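Local coordinates for Lmo0325 protein (Listeria monocytogenes EGD-e, PDB 4RYK) that probably binds DNA as a transcriptional regulator of the Rgg type, with an N-terminal helix-turn-helix domain followed by a helical C-terminal domain of the TPR clan, at residues A[181-186]-A[208-213]; A[256-261]-A[291-296]; A[12-17]-A[51-56]; A[80-85]-A[118-123]. One frame throughout, in Å; residues are numbered along the deposited sequence.

Interaction 1. Residues A[181-186]-A[208-213]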
loop_
_atom_site.group_PDB
_atom_site.type_symbol
_atom_site.label_atom_id
_atom_site.label_comp_id
_atom_site.label_asym_id
_atom_site.label_seq_id
_atom_site.Cartn_x
_atom_site.Cartn_y
_atom_site.Cartn_z
ATOM N N HIS A 181 -8.035 -13.329 24.626
ATOM C CA HIS A 181 -9.365 -12.943 24.203
ATOM C C HIS A 181 -9.322 -11.792 23.169
ATOM O O HIS A 181 -10.005 -11.830 22.157
ATOM C CB HIS A 181 -10.225 -12.549 25.436
ATOM C CG HIS A 181 -11.540 -11.918 25.082
ATOM N ND1 HIS A 181 -12.691 -12.647 24.853
ATOM C CD2 HIS A 181 -11.883 -10.615 24.899
ATOM C CE1 HIS A 181 -13.685 -11.826 24.559
ATOM N NE2 HIS A 181 -13.226 -10.589 24.592
ATOM N N PHE A 182 -8.534 -10.771 23.417
ATOM C CA PHE A 182 -8.426 -9.684 22.448
ATOM C C PHE A 182 -7.796 -10.165 21.119
ATOM O O PHE A 182 -8.232 -9.783 20.046
ATOM C CB PHE A 182 -7.598 -8.499 22.991
ATOM C CG PHE A 182 -8.295 -7.656 24.015
ATOM C CD1 PHE A 182 -9.669 -7.501 24.039
ATOM C CD2 PHE A 182 -7.560 -6.980 24.941
ATOM C CE1 PHE A 182 -10.300 -6.715 24.996
ATOM C CE2 PHE A 182 -8.179 -6.215 25.921
ATOM C CZ PHE A 182 -9.549 -6.076 25.951
ATOM N N TYR A 183 -6.754 -10.969 21.214
ATOM C CA TYR A 183 -6.161 -11.607 20.070
ATOM C C TYR A 183 -7.183 -12.354 19.189
ATOM O O TYR A 183 -7.193 -12.185 17.955
ATOM C CB TYR A 183 -5.029 -12.544 20.536
ATOM C CG TYR A 183 -4.402 -13.363 19.419
ATOM C CD1 TYR A 183 -3.366 -12.855 18.684
ATOM C CD2 TYR A 183 -4.824 -14.650 19.124
ATOM C CE1 TYR A 183 -2.795 -13.595 17.656
ATOM C CE2 TYR A 183 -4.241 -15.389 18.105
ATOM C CZ TYR A 183 -3.230 -14.848 17.375
ATOM O OH TYR A 183 -2.619 -15.529 16.337
ATOM N N GLN A 184 -8.049 -13.160 19.809
ATOM C CA GLN A 184 -9.118 -13.840 19.073
ATOM C C GLN A 184 -10.053 -12.827 18.393
ATOM O O GLN A 184 -10.354 -12.954 17.235
ATOM C CB GLN A 184 -9.868 -14.845 19.958
ATOM C CG GLN A 184 -9.011 -16.077 20.227
ATOM C CD GLN A 184 -9.540 -17.002 21.334
ATOM O OE1 GLN A 184 -10.594 -16.772 21.970
ATOM N NE2 GLN A 184 -8.789 -18.071 21.580
ATOM N N ILE A 185 -10.436 -11.764 19.047
ATOM C CA ILE A 185 -11.220 -10.732 18.334
ATOM C C ILE A 185 -10.463 -10.084 17.162
ATOM O O ILE A 185 -11.034 -9.895 16.090
ATOM C CB ILE A 185 -11.616 -9.613 19.285
ATOM C CG1 ILE A 185 -12.322 -10.161 20.530
ATOM C CG2 ILE A 185 -12.464 -8.584 18.571
ATOM C CD1 ILE A 185 -13.793 -10.425 20.376
HETATM N N MSE A 186 -9.193 -9.716 17.397
HETATM C CA MSE A 186 -8.243 -9.173 16.380
HETATM C C MSE A 186 -8.313 -10.125 15.194
HETATM O O MSE A 186 -8.400 -9.690 14.038
HETATM C CB MSE A 186 -6.768 -8.938 16.922
HETATM C CG MSE A 186 -5.410 -8.284 16.245
HETATM SE SE MSE A 186 -4.771 -9.774 15.034
HETATM C CE MSE A 186 -3.760 -10.442 16.558
ATOM N N ALA A 208 4.544 -10.254 13.811
ATOM C CA ALA A 208 6.001 -10.343 14.042
ATOM C C ALA A 208 6.355 -10.002 15.476
ATOM O O ALA A 208 7.089 -10.743 16.120
ATOM C CB ALA A 208 6.733 -9.397 13.141
ATOM N N ASN A 209 5.805 -8.891 15.968
ATOM C CA ASN A 209 6.037 -8.471 17.364
ATOM C C ASN A 209 5.605 -9.473 18.394
ATOM O O ASN A 209 6.320 -9.717 19.370
ATOM C CB ASN A 209 5.385 -7.131 17.680
ATOM C CG ASN A 209 6.127 -5.963 17.059
ATOM O OD1 ASN A 209 7.225 -6.094 16.543
ATOM N ND2 ASN A 209 5.526 -4.807 17.123
ATOM N N LEU A 210 4.433 -10.050 18.190
ATOM C CA LEU A 210 3.947 -11.067 19.122
ATOM C C LEU A 210 4.793 -12.331 19.091
ATOM O O LEU A 210 5.091 -12.914 20.143
ATOM C CB LEU A 210 2.538 -11.469 18.777
ATOM C CG LEU A 210 1.495 -10.381 18.964
ATOM C CD1 LEU A 210 0.129 -10.934 18.554
ATOM C CD2 LEU A 210 1.472 -9.858 20.402
ATOM N N THR A 211 5.174 -12.757 17.883
ATOM C CA THR A 211 5.948 -13.970 17.743
ATOM C C THR A 211 7.255 -13.781 18.505
ATOM O O THR A 211 7.704 -14.665 19.233
ATOM C CB THR A 211 6.216 -14.303 16.277
ATOM O OG1 THR A 211 4.983 -14.446 15.562
ATOM C CG2 THR A 211 6.975 -15.557 16.136
ATOM N N ASP A 212 7.871 -12.629 18.303
ATOM C CA ASP A 212 9.132 -12.290 18.946
ATOM C C ASP A 212 8.962 -12.361 20.460
ATOM O O ASP A 212 9.772 -12.975 21.170
ATOM C CB ASP A 212 9.572 -10.881 18.532
ATOM C CG ASP A 212 10.924 -10.483 19.129
ATOM O OD1 ASP A 212 10.968 -10.130 20.317
ATOM O OD2 ASP A 212 11.947 -10.509 18.418
ATOM N N GLU A 213 7.894 -11.758 20.956
ATOM C CA GLU A 213 7.688 -11.713 22.422
ATOM C C GLU A 213 7.377 -13.085 22.997
ATOM O O GLU A 213 7.782 -13.409 24.117
ATOM C CB GLU A 213 6.601 -10.704 22.798
ATOM C CG GLU A 213 6.697 -10.235 24.247
ATOM C CD GLU A 213 7.992 -9.479 24.493
ATOM O OE1 GLU A 213 8.159 -8.378 23.912
ATOM O OE2 GLU A 213 8.858 -10.012 25.214
#

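Interaction 2. Residues A[256-261]-A[291-296]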
loop_
_atom_site.group_PDB
_atom_site.type_symbol
_atom_site.label_atom_id
_atom_site.label_comp_id
_atom_site.label_asym_id
_atom_site.label_seq_id
_atom_site.Cartn_x
_atom_site.Cartn_y
_atom_site.Cartn_z
ATOM N N ILE A 256 12.450 -20.640 16.081
ATOM C CA ILE A 256 11.606 -21.686 16.611
ATOM C C ILE A 256 12.162 -23.079 16.350
ATOM O O ILE A 256 12.108 -23.956 17.226
ATOM C CB ILE A 256 10.184 -21.555 16.094
ATOM C CG1 ILE A 256 9.571 -20.253 16.658
ATOM C CG2 ILE A 256 9.368 -22.773 16.512
ATOM C CD1 ILE A 256 8.155 -19.977 16.212
ATOM N N TRP A 257 12.723 -23.284 15.180
ATOM C CA TRP A 257 13.419 -24.537 14.935
ATOM C C TRP A 257 14.534 -24.771 15.937
ATOM O O TRP A 257 14.694 -25.901 16.439
ATOM C CB TRP A 257 13.968 -24.612 13.512
ATOM C CG TRP A 257 12.918 -24.967 12.504
ATOM C CD1 TRP A 257 11.760 -25.642 12.730
ATOM C CD2 TRP A 257 12.941 -24.674 11.104
ATOM N NE1 TRP A 257 11.063 -25.784 11.559
ATOM C CE2 TRP A 257 11.776 -25.216 10.544
ATOM C CE3 TRP A 257 13.855 -24.030 10.264
ATOM C CZ2 TRP A 257 11.473 -25.107 9.181
ATOM C CZ3 TRP A 257 13.567 -23.940 8.905
ATOM C CH2 TRP A 257 12.380 -24.477 8.381
HETATM N N MSE A 258 15.296 -23.734 16.263
HETATM C CA MSE A 258 16.371 -23.900 17.241
HETATM C C MSE A 258 15.826 -24.338 18.571
HETATM O O MSE A 258 16.362 -25.204 19.211
HETATM C CB MSE A 258 17.194 -22.625 17.392
HETATM C CG MSE A 258 17.922 -22.334 16.094
HETATM SE SE MSE A 258 19.303 -20.963 16.265
HETATM C CE MSE A 258 18.197 -19.439 15.762
ATOM N N LYS A 259 14.736 -23.740 18.975
ATOM C CA LYS A 259 14.062 -24.108 20.188
ATOM C C LYS A 259 13.427 -25.479 20.118
ATOM O O LYS A 259 13.215 -26.080 21.142
ATOM C CB LYS A 259 12.944 -23.120 20.479
ATOM C CG LYS A 259 13.417 -21.759 20.931
ATOM C CD LYS A 259 13.967 -21.823 22.339
ATOM C CE LYS A 259 12.864 -21.970 23.367
ATOM N NZ LYS A 259 13.303 -22.945 24.397
ATOM N N GLU A 260 13.068 -25.956 18.937
ATOM C CA GLU A 260 12.478 -27.275 18.846
ATOM C C GLU A 260 13.555 -28.331 18.644
ATOM O O GLU A 260 13.267 -29.381 18.091
ATOM C CB GLU A 260 11.466 -27.326 17.705
ATOM C CG GLU A 260 10.194 -26.552 18.009
ATOM C CD GLU A 260 9.298 -26.369 16.791
ATOM O OE1 GLU A 260 9.777 -26.484 15.633
ATOM O OE2 GLU A 260 8.099 -26.090 16.995
ATOM N N GLY A 261 14.793 -28.033 19.044
ATOM C CA GLY A 261 15.931 -28.917 18.777
ATOM C C GLY A 261 16.440 -29.079 17.346
ATOM O O GLY A 261 17.322 -29.893 17.099
ATOM N N VAL A 291 21.634 -8.698 16.570
ATOM C CA VAL A 291 21.605 -8.550 18.011
ATOM C C VAL A 291 20.553 -9.482 18.598
ATOM O O VAL A 291 20.809 -10.201 19.552
ATOM C CB VAL A 291 21.277 -7.108 18.396
ATOM C CG1 VAL A 291 21.063 -6.976 19.924
ATOM C CG2 VAL A 291 22.407 -6.232 17.905
ATOM N N VAL A 292 19.367 -9.480 18.019
ATOM C CA VAL A 292 18.360 -10.387 18.494
ATOM C C VAL A 292 18.884 -11.806 18.493
ATOM O O VAL A 292 18.654 -12.584 19.433
ATOM C CB VAL A 292 17.106 -10.319 17.634
ATOM C CG1 VAL A 292 16.069 -11.295 18.143
ATOM C CG2 VAL A 292 16.538 -8.900 17.619
ATOM N N LEU A 293 19.606 -12.148 17.438
ATOM C CA LEU A 293 20.010 -13.533 17.255
ATOM C C LEU A 293 21.045 -13.912 18.301
ATOM O O LEU A 293 20.994 -15.016 18.875
ATOM C CB LEU A 293 20.584 -13.760 15.863
ATOM C CG LEU A 293 21.205 -15.125 15.603
ATOM C CD1 LEU A 293 20.175 -16.191 15.933
ATOM C CD2 LEU A 293 21.660 -15.287 14.167
ATOM N N LYS A 294 22.010 -13.029 18.506
ATOM C CA LYS A 294 23.039 -13.296 19.495
ATOM C C LYS A 294 22.494 -13.456 20.902
ATOM O O LYS A 294 22.957 -14.309 21.643
ATOM C CB LYS A 294 24.043 -12.174 19.516
ATOM C CG LYS A 294 24.990 -12.255 18.361
ATOM C CD LYS A 294 25.680 -10.936 18.179
ATOM C CE LYS A 294 26.575 -10.983 16.967
ATOM N NZ LYS A 294 27.628 -9.961 17.144
ATOM N N GLN A 295 21.545 -12.608 21.269
ATOM C CA GLN A 295 20.975 -12.629 22.613
ATOM C C GLN A 295 20.167 -13.899 22.756
ATOM O O GLN A 295 20.178 -14.565 23.779
ATOM C CB GLN A 295 20.103 -11.381 22.833
ATOM C CG GLN A 295 20.919 -10.081 22.868
ATOM C CD GLN A 295 21.737 -9.936 24.158
ATOM O OE1 GLN A 295 21.184 -10.000 25.262
ATOM N NE2 GLN A 295 23.057 -9.723 24.030
ATOM N N PHE A 296 19.500 -14.276 21.686
ATOM C CA PHE A 296 18.712 -15.490 21.708
ATOM C C PHE A 296 19.623 -16.709 21.924
ATOM O O PHE A 296 19.325 -17.577 22.749
ATOM C CB PHE A 296 17.930 -15.584 20.416
ATOM C CG PHE A 296 17.332 -16.911 20.171
ATOM C CD1 PHE A 296 18.029 -17.867 19.475
ATOM C CD2 PHE A 296 16.053 -17.201 20.623
ATOM C CE1 PHE A 296 17.461 -19.102 19.236
ATOM C CE2 PHE A 296 15.467 -18.425 20.357
ATOM C CZ PHE A 296 16.176 -19.386 19.667
#

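Interaction 3. Residues A[12-17]-A[51-56]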
loop_
_atom_site.group_PDB
_atom_site.type_symbol
_atom_site.label_atom_id
_atom_site.label_comp_id
_atom_site.label_asym_id
_atom_site.label_seq_id
_atom_site.Cartn_x
_atom_site.Cartn_y
_atom_site.Cartn_z
ATOM N N GLU A 12 -11.326 23.074 -6.985
ATOM C CA GLU A 12 -10.237 23.805 -7.638
ATOM C C GLU A 12 -9.186 22.828 -8.106
ATOM O O GLU A 12 -8.663 22.975 -9.203
ATOM C CB GLU A 12 -9.667 24.889 -6.729
ATOM C CG GLU A 12 -10.574 26.108 -6.692
ATOM C CD GLU A 12 -10.356 26.986 -5.485
ATOM O OE1 GLU A 12 -9.687 28.022 -5.602
ATOM O OE2 GLU A 12 -10.863 26.649 -4.410
ATOM N N LEU A 13 -8.947 21.769 -7.323
ATOM C CA LEU A 13 -7.996 20.746 -7.753
ATOM C C LEU A 13 -8.547 19.902 -8.923
ATOM O O LEU A 13 -7.823 19.570 -9.870
ATOM C CB LEU A 13 -7.577 19.861 -6.589
ATOM C CG LEU A 13 -6.681 18.692 -6.971
ATOM C CD1 LEU A 13 -5.433 19.170 -7.692
ATOM C CD2 LEU A 13 -6.259 17.958 -5.708
ATOM N N ILE A 14 -9.835 19.579 -8.856
ATOM C CA ILE A 14 -10.455 18.841 -9.921
ATOM C C ILE A 14 -10.277 19.627 -11.224
ATOM O O ILE A 14 -9.942 19.065 -12.227
ATOM C CB ILE A 14 -11.955 18.588 -9.682
ATOM C CG1 ILE A 14 -12.201 17.601 -8.516
ATOM C CG2 ILE A 14 -12.596 18.011 -10.942
ATOM C CD1 ILE A 14 -11.774 16.167 -8.797
ATOM N N ARG A 15 -10.506 20.927 -11.175
ATOM C CA ARG A 15 -10.355 21.767 -12.349
ATOM C C ARG A 15 -8.962 21.657 -12.946
ATOM O O ARG A 15 -8.809 21.458 -14.149
ATOM C CB ARG A 15 -10.672 23.210 -11.990
ATOM C CG ARG A 15 -10.102 24.233 -12.964
ATOM C CD ARG A 15 -10.109 25.605 -12.327
ATOM N NE ARG A 15 -9.687 26.602 -13.284
ATOM C CZ ARG A 15 -8.433 26.759 -13.649
ATOM N NH1 ARG A 15 -7.479 25.981 -13.132
ATOM N NH2 ARG A 15 -8.164 27.663 -14.527
ATOM N N GLU A 16 -7.958 21.759 -12.093
ATOM C CA GLU A 16 -6.565 21.719 -12.536
ATOM C C GLU A 16 -6.253 20.366 -13.151
ATOM O O GLU A 16 -5.607 20.266 -14.203
ATOM C CB GLU A 16 -5.683 22.035 -11.347
ATOM C CG GLU A 16 -4.250 21.606 -11.501
ATOM C CD GLU A 16 -3.411 21.957 -10.270
ATOM O OE1 GLU A 16 -2.462 21.185 -9.945
ATOM O OE2 GLU A 16 -3.705 23.010 -9.633
ATOM N N ILE A 17 -6.740 19.297 -12.518
ATOM C CA ILE A 17 -6.506 17.984 -13.086
ATOM C C ILE A 17 -7.220 17.790 -14.421
ATOM O O ILE A 17 -6.637 17.296 -15.396
ATOM C CB ILE A 17 -6.908 16.847 -12.122
ATOM C CG1 ILE A 17 -5.982 16.828 -10.897
ATOM C CG2 ILE A 17 -6.800 15.518 -12.833
ATOM C CD1 ILE A 17 -6.578 16.067 -9.711
ATOM N N SER A 51 -21.121 11.308 -2.857
ATOM C CA SER A 51 -21.527 10.406 -3.946
ATOM C C SER A 51 -21.331 11.058 -5.296
ATOM O O SER A 51 -20.964 10.381 -6.230
ATOM C CB SER A 51 -22.961 9.875 -3.818
ATOM O OG SER A 51 -23.777 10.856 -3.284
ATOM N N LEU A 52 -21.568 12.358 -5.405
ATOM C CA LEU A 52 -21.365 13.028 -6.675
ATOM C C LEU A 52 -19.894 13.125 -6.962
ATOM O O LEU A 52 -19.459 13.001 -8.115
ATOM C CB LEU A 52 -21.962 14.417 -6.652
ATOM C CG LEU A 52 -23.492 14.345 -6.623
ATOM C CD1 LEU A 52 -24.045 15.723 -6.367
ATOM C CD2 LEU A 52 -24.039 13.790 -7.930
ATOM N N PHE A 53 -19.123 13.343 -5.904
ATOM C CA PHE A 53 -17.680 13.461 -6.032
ATOM C C PHE A 53 -17.047 12.190 -6.593
ATOM O O PHE A 53 -16.218 12.289 -7.481
ATOM C CB PHE A 53 -17.035 13.847 -4.711
ATOM C CG PHE A 53 -15.585 14.214 -4.822
ATOM C CD1 PHE A 53 -15.195 15.399 -5.463
ATOM C CD2 PHE A 53 -14.606 13.426 -4.246
ATOM C CE1 PHE A 53 -13.860 15.761 -5.549
ATOM C CE2 PHE A 53 -13.274 13.777 -4.358
ATOM C CZ PHE A 53 -12.899 14.947 -5.006
ATOM N N GLU A 54 -17.478 11.009 -6.141
ATOM C CA GLU A 54 -16.970 9.734 -6.664
ATOM C C GLU A 54 -17.230 9.627 -8.165
ATOM O O GLU A 54 -16.397 9.109 -8.910
ATOM C CB GLU A 54 -17.617 8.524 -5.982
ATOM C CG GLU A 54 -17.374 8.357 -4.488
ATOM C CD GLU A 54 -17.658 6.903 -4.036
ATOM O OE1 GLU A 54 -18.717 6.617 -3.398
ATOM O OE2 GLU A 54 -16.844 6.014 -4.356
ATOM N N GLU A 55 -18.383 10.106 -8.626
ATOM C CA GLU A 55 -18.689 10.010 -10.067
ATOM C C GLU A 55 -17.784 10.929 -10.858
ATOM O O GLU A 55 -17.329 10.582 -11.956
ATOM C CB GLU A 55 -20.152 10.341 -10.332
ATOM C CG GLU A 55 -21.113 9.354 -9.680
ATOM C CD GLU A 55 -22.551 9.809 -9.744
ATOM O OE1 GLU A 55 -22.965 10.429 -10.745
ATOM O OE2 GLU A 55 -23.295 9.524 -8.782
ATOM N N ILE A 56 -17.510 12.106 -10.313
ATOM C CA ILE A 56 -16.620 13.071 -11.001
ATOM C C ILE A 56 -15.212 12.510 -11.081
ATOM O O ILE A 56 -14.553 12.566 -12.115
ATOM C CB ILE A 56 -16.628 14.426 -10.266
ATOM C CG1 ILE A 56 -17.988 15.096 -10.496
ATOM C CG2 ILE A 56 -15.495 15.292 -10.762
ATOM C CD1 ILE A 56 -18.346 16.162 -9.473
#

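Interaction 4. Residues A[80-85]-A[118-123]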
loop_
_atom_site.group_PDB
_atom_site.type_symbol
_atom_site.label_atom_id
_atom_site.label_comp_id
_atom_site.label_asym_id
_atom_site.label_seq_id
_atom_site.Cartn_x
_atom_site.Cartn_y
_atom_site.Cartn_z
ATOM N N ASP A 80 -5.574 12.351 9.399
ATOM C CA ASP A 80 -5.259 12.304 10.824
ATOM C C ASP A 80 -3.902 11.637 10.930
ATOM O O ASP A 80 -3.729 10.501 10.571
ATOM C CB ASP A 80 -6.387 11.530 11.517
ATOM C CG ASP A 80 -6.094 11.173 12.970
ATOM O OD1 ASP A 80 -5.010 11.444 13.503
ATOM O OD2 ASP A 80 -6.998 10.582 13.573
ATOM N N SER A 81 -2.903 12.381 11.355
ATOM C CA SER A 81 -1.550 11.876 11.350
ATOM C C SER A 81 -1.130 11.372 12.741
ATOM O O SER A 81 0.078 11.171 13.002
ATOM C CB SER A 81 -0.634 13.016 10.900
ATOM O OG SER A 81 -0.875 14.138 11.745
ATOM N N PHE A 82 -2.099 11.144 13.649
ATOM C CA PHE A 82 -1.725 10.704 14.983
ATOM C C PHE A 82 -0.759 9.546 14.935
ATOM O O PHE A 82 0.306 9.606 15.561
ATOM C CB PHE A 82 -2.931 10.318 15.852
ATOM C CG PHE A 82 -2.535 9.781 17.197
ATOM C CD1 PHE A 82 -2.240 10.638 18.227
ATOM C CD2 PHE A 82 -2.427 8.396 17.415
ATOM C CE1 PHE A 82 -1.846 10.137 19.475
ATOM C CE2 PHE A 82 -2.040 7.906 18.637
ATOM C CZ PHE A 82 -1.747 8.784 19.685
ATOM N N TRP A 83 -1.104 8.469 14.240
ATOM C CA TRP A 83 -0.300 7.233 14.372
ATOM C C TRP A 83 1.082 7.384 13.705
ATOM O O TRP A 83 2.090 6.906 14.224
ATOM C CB TRP A 83 -1.042 6.001 13.842
ATOM C CG TRP A 83 -2.163 5.592 14.769
ATOM C CD1 TRP A 83 -3.487 5.758 14.577
ATOM C CD2 TRP A 83 -2.010 5.017 16.065
ATOM N NE1 TRP A 83 -4.184 5.267 15.677
ATOM C CE2 TRP A 83 -3.280 4.834 16.600
ATOM C CE3 TRP A 83 -0.901 4.639 16.825
ATOM C CZ2 TRP A 83 -3.478 4.319 17.867
ATOM C CZ3 TRP A 83 -1.098 4.113 18.078
ATOM C CH2 TRP A 83 -2.373 3.946 18.581
ATOM N N ILE A 84 1.111 8.053 12.565
ATOM C CA ILE A 84 2.384 8.393 11.912
ATOM C C ILE A 84 3.275 9.185 12.880
ATOM O O ILE A 84 4.441 8.843 13.097
ATOM C CB ILE A 84 2.135 9.264 10.678
ATOM C CG1 ILE A 84 1.467 8.437 9.565
ATOM C CG2 ILE A 84 3.440 9.890 10.196
ATOM C CD1 ILE A 84 0.642 9.278 8.595
ATOM N N ASP A 85 2.714 10.241 13.465
ATOM C CA ASP A 85 3.499 11.102 14.367
ATOM C C ASP A 85 3.940 10.329 15.565
ATOM O O ASP A 85 5.075 10.447 15.996
ATOM C CB ASP A 85 2.681 12.280 14.860
ATOM C CG ASP A 85 2.261 13.193 13.742
ATOM O OD1 ASP A 85 2.924 13.156 12.706
ATOM O OD2 ASP A 85 1.258 13.934 13.896
ATOM N N ALA A 118 -4.267 8.443 26.561
ATOM C CA ALA A 118 -3.729 7.497 27.547
ATOM C C ALA A 118 -2.475 6.833 26.993
ATOM O O ALA A 118 -1.490 6.616 27.690
ATOM C CB ALA A 118 -4.789 6.469 27.943
ATOM N N ILE A 119 -2.480 6.537 25.704
ATOM C CA ILE A 119 -1.307 5.895 25.102
ATOM C C ILE A 119 -0.086 6.800 25.195
ATOM O O ILE A 119 1.009 6.396 25.611
ATOM C CB ILE A 119 -1.612 5.443 23.653
ATOM C CG1 ILE A 119 -2.413 4.128 23.710
ATOM C CG2 ILE A 119 -0.344 5.198 22.855
ATOM C CD1 ILE A 119 -3.134 3.848 22.435
ATOM N N LEU A 120 -0.291 8.041 24.837
ATOM C CA LEU A 120 0.751 9.004 24.901
ATOM C C LEU A 120 1.260 9.197 26.338
ATOM O O LEU A 120 2.458 9.259 26.567
ATOM C CB LEU A 120 0.218 10.321 24.365
ATOM C CG LEU A 120 0.369 10.652 22.890
ATOM C CD1 LEU A 120 -0.416 11.917 22.595
ATOM C CD2 LEU A 120 1.821 10.889 22.522
ATOM N N HIS A 121 0.345 9.360 27.296
ATOM C CA HIS A 121 0.755 9.519 28.673
ATOM C C HIS A 121 1.595 8.360 29.106
ATOM O O HIS A 121 2.637 8.570 29.709
ATOM C CB HIS A 121 -0.437 9.569 29.603
ATOM C CG HIS A 121 -0.990 10.938 29.784
ATOM N ND1 HIS A 121 -2.214 11.320 29.274
ATOM C CD2 HIS A 121 -0.495 12.012 30.441
ATOM C CE1 HIS A 121 -2.456 12.575 29.608
ATOM N NE2 HIS A 121 -1.429 13.015 30.317
ATOM N N THR A 122 1.162 7.130 28.826
ATOM C CA THR A 122 1.926 5.986 29.297
ATOM C C THR A 122 3.297 5.975 28.673
ATOM O O THR A 122 4.272 5.589 29.330
ATOM C CB THR A 122 1.283 4.608 29.048
ATOM O OG1 THR A 122 1.164 4.346 27.644
ATOM C CG2 THR A 122 -0.079 4.537 29.667
ATOM N N ARG A 123 3.375 6.383 27.413
ATOM C CA ARG A 123 4.645 6.357 26.696
ATOM C C ARG A 123 5.555 7.428 27.272
ATOM O O ARG A 123 6.754 7.213 27.431
ATOM C CB ARG A 123 4.390 6.540 25.184
ATOM C CG ARG A 123 5.589 6.446 24.273
ATOM C CD ARG A 123 6.415 5.196 24.461
ATOM N NE ARG A 123 5.784 4.025 23.916
ATOM C CZ ARG A 123 6.250 3.329 22.878
ATOM N NH1 ARG A 123 7.376 3.673 22.251
ATOM N NH2 ARG A 123 5.586 2.264 22.475
#

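Interaction 1. Residues A[181-186]-A[208-213]
L210 reaches across from helix 197-216 with one methyl, CD1, and that single branch makes both of the contacts between 181-186 and 208-213. Its first partner is the ring of Y183, met along one side: L210 CD1 lies 4.0 Å from Y183 CD1 and 4.1 Å from Y183 CE1, an approach oblique to the ring. The second is the selenomethionine M186, one helical turn further on, whose terminal CE stands 4.4 Å from L210 CD1. Y183 carries its ring out across the gap because CG is anti to the backbone N (chi1 175°), and the CA atoms of Y183 and L210 remain 10.2 Å apart. The interface is accordingly slight, 68 Å² with both sides summed, and entirely apolar. M186 is its buried side, packed round by F203, L206 and F207 of helix 197-216 and by W159. Y183 and L210 make the closer approach across the two segments but lie on the partly exposed side, where a bound di(hydroxyethyl)ether molecule, probably from the crystallisation liquor, sits about 4 Å from the tyrosine side chain. Two consecutive antiparallel helices facing each other in this way are consistent with the helical hairpins of the TPR clan. V226 of the next helix, 220-235, touches both Y183 and L210, while helix 243-259 packs against A208 and T211 on helix 197-216.

Interaction 2. Residues A[256-261]-A[291-296]
The selenomethionine M258 meets the F296 ring along one margin, in a Met-aromatic contact with SE 5.3 Å from the ring centroid and 77° off its normal. Its methyl comes nearer: M258 CE is 3.6 Å from F296 CE1, approaching obliquely, and also 3.8 Å from L293 CD1, in a direction roughly at right angles to the first. The bend at chi3 (-93°) sets that methyl where it reaches both. K259 adds its aliphatic part, with CG at the ring edge, 3.9 Å from F296 CZ. Further out, Y267 of helix 263-279 touches M258, and I302 packs on both M258 and F296. K259 NZ has a weak hydrogen bond to N218 and a long, weak ion pair with E300. Just beyond, helix 243-259 ends in a Schellman motif with G261, at positive phi, as its C-prime residue. Chemically, this junction with the C-terminal helix 283-300 probably rests mainly on dispersion, with selenium standing in for the native sulfur beside an aromatic edge.

Interaction 3. Residues A[12-17]-A[51-56]
I14 supplies every cross-segment contact made by 12-17, dividing its branches between F53 and I56 of helix 50-60. From CB, which points at the opposing helix, the longer branch begins with CG1, 3.9 Å from F53 CE1. The tip follows the same side of the ring: I14 CD1 is 3.9 Å from F53 CE1 and 4.1 Å from F53 CZ, coming in obliquely. The other branch, CG2, is anti to the backbone N and meets I56 CG2 methyl to methyl at 4.0 Å. I14 also touches F41, L57, I60 and F67, and the F53 ring packs edge-to-face with F67. This joins the first helix of the helix-turn-helix domain to helix 50-60 within the domain's hydrophobic core. On helix 50-60, E54 forms a salt bridge to R72 of the second subunit, and F53 also packs on L50 of that subunit. The chemistry is wholly apolar and without directional bonds, so the fit probably depends on shape, a forked isoleucine set against a ring and a methyl, close to where the subunits meet.

Interaction 4. Residues A[80-85]-A[118-123]
An Asx turn opens helix 82-91, and the first two residues of that helix, F82 and W83, pack on helix 113-132. In the turn, D80 OD1 accepts from F82 N at 2.9 Å, the donor lying nearly in line with the CG-OD1 bond, while D80 OD2 forms a salt bridge with R116. F82 has its CG anti to the backbone N (chi1 176°), and its ring advances edge first: CE1 is 3.9 Å from L120 CD1, which lies near the ring plane. F82 and L120 thus extend toward each other. W83 likewise offers an edge, its CH2 atom 3.9 Å from I119 CD1, the two side chains running roughly perpendicular. F82 CD2 sits 3.6 Å above the centre of the indole, so the two aromatic side chains pack on each other as well as on helix 113-132. W83 NE1 donates to E162. Helix 95-108 touches L120 through L102 and I105, I149 of helix 143-153 backs I119, and helix 161-170 lies against W83.

From the N terminus, interaction 3 comes first, closing a 33-residue loop within the helix-turn-helix domain. Interaction 4 follows, bringing the start of helix 82-91 against helix 113-132 where the chain enters the C-terminal helical array. Interaction 1 then joins the consecutive helices 176-193 and 197-216, and interaction 2 spans helix 263-279 to bring helix 243-259 to the last long helix. All four are in series: each loop closes before the next opens, so none nests or crosses. Interactions 2 and 3 have centres about 54 Å apart, on opposite sides of the chain's centre. Interactions 1 and 2 alone touch, through D212 OD2 and V292 CG1 at 4.2 Å.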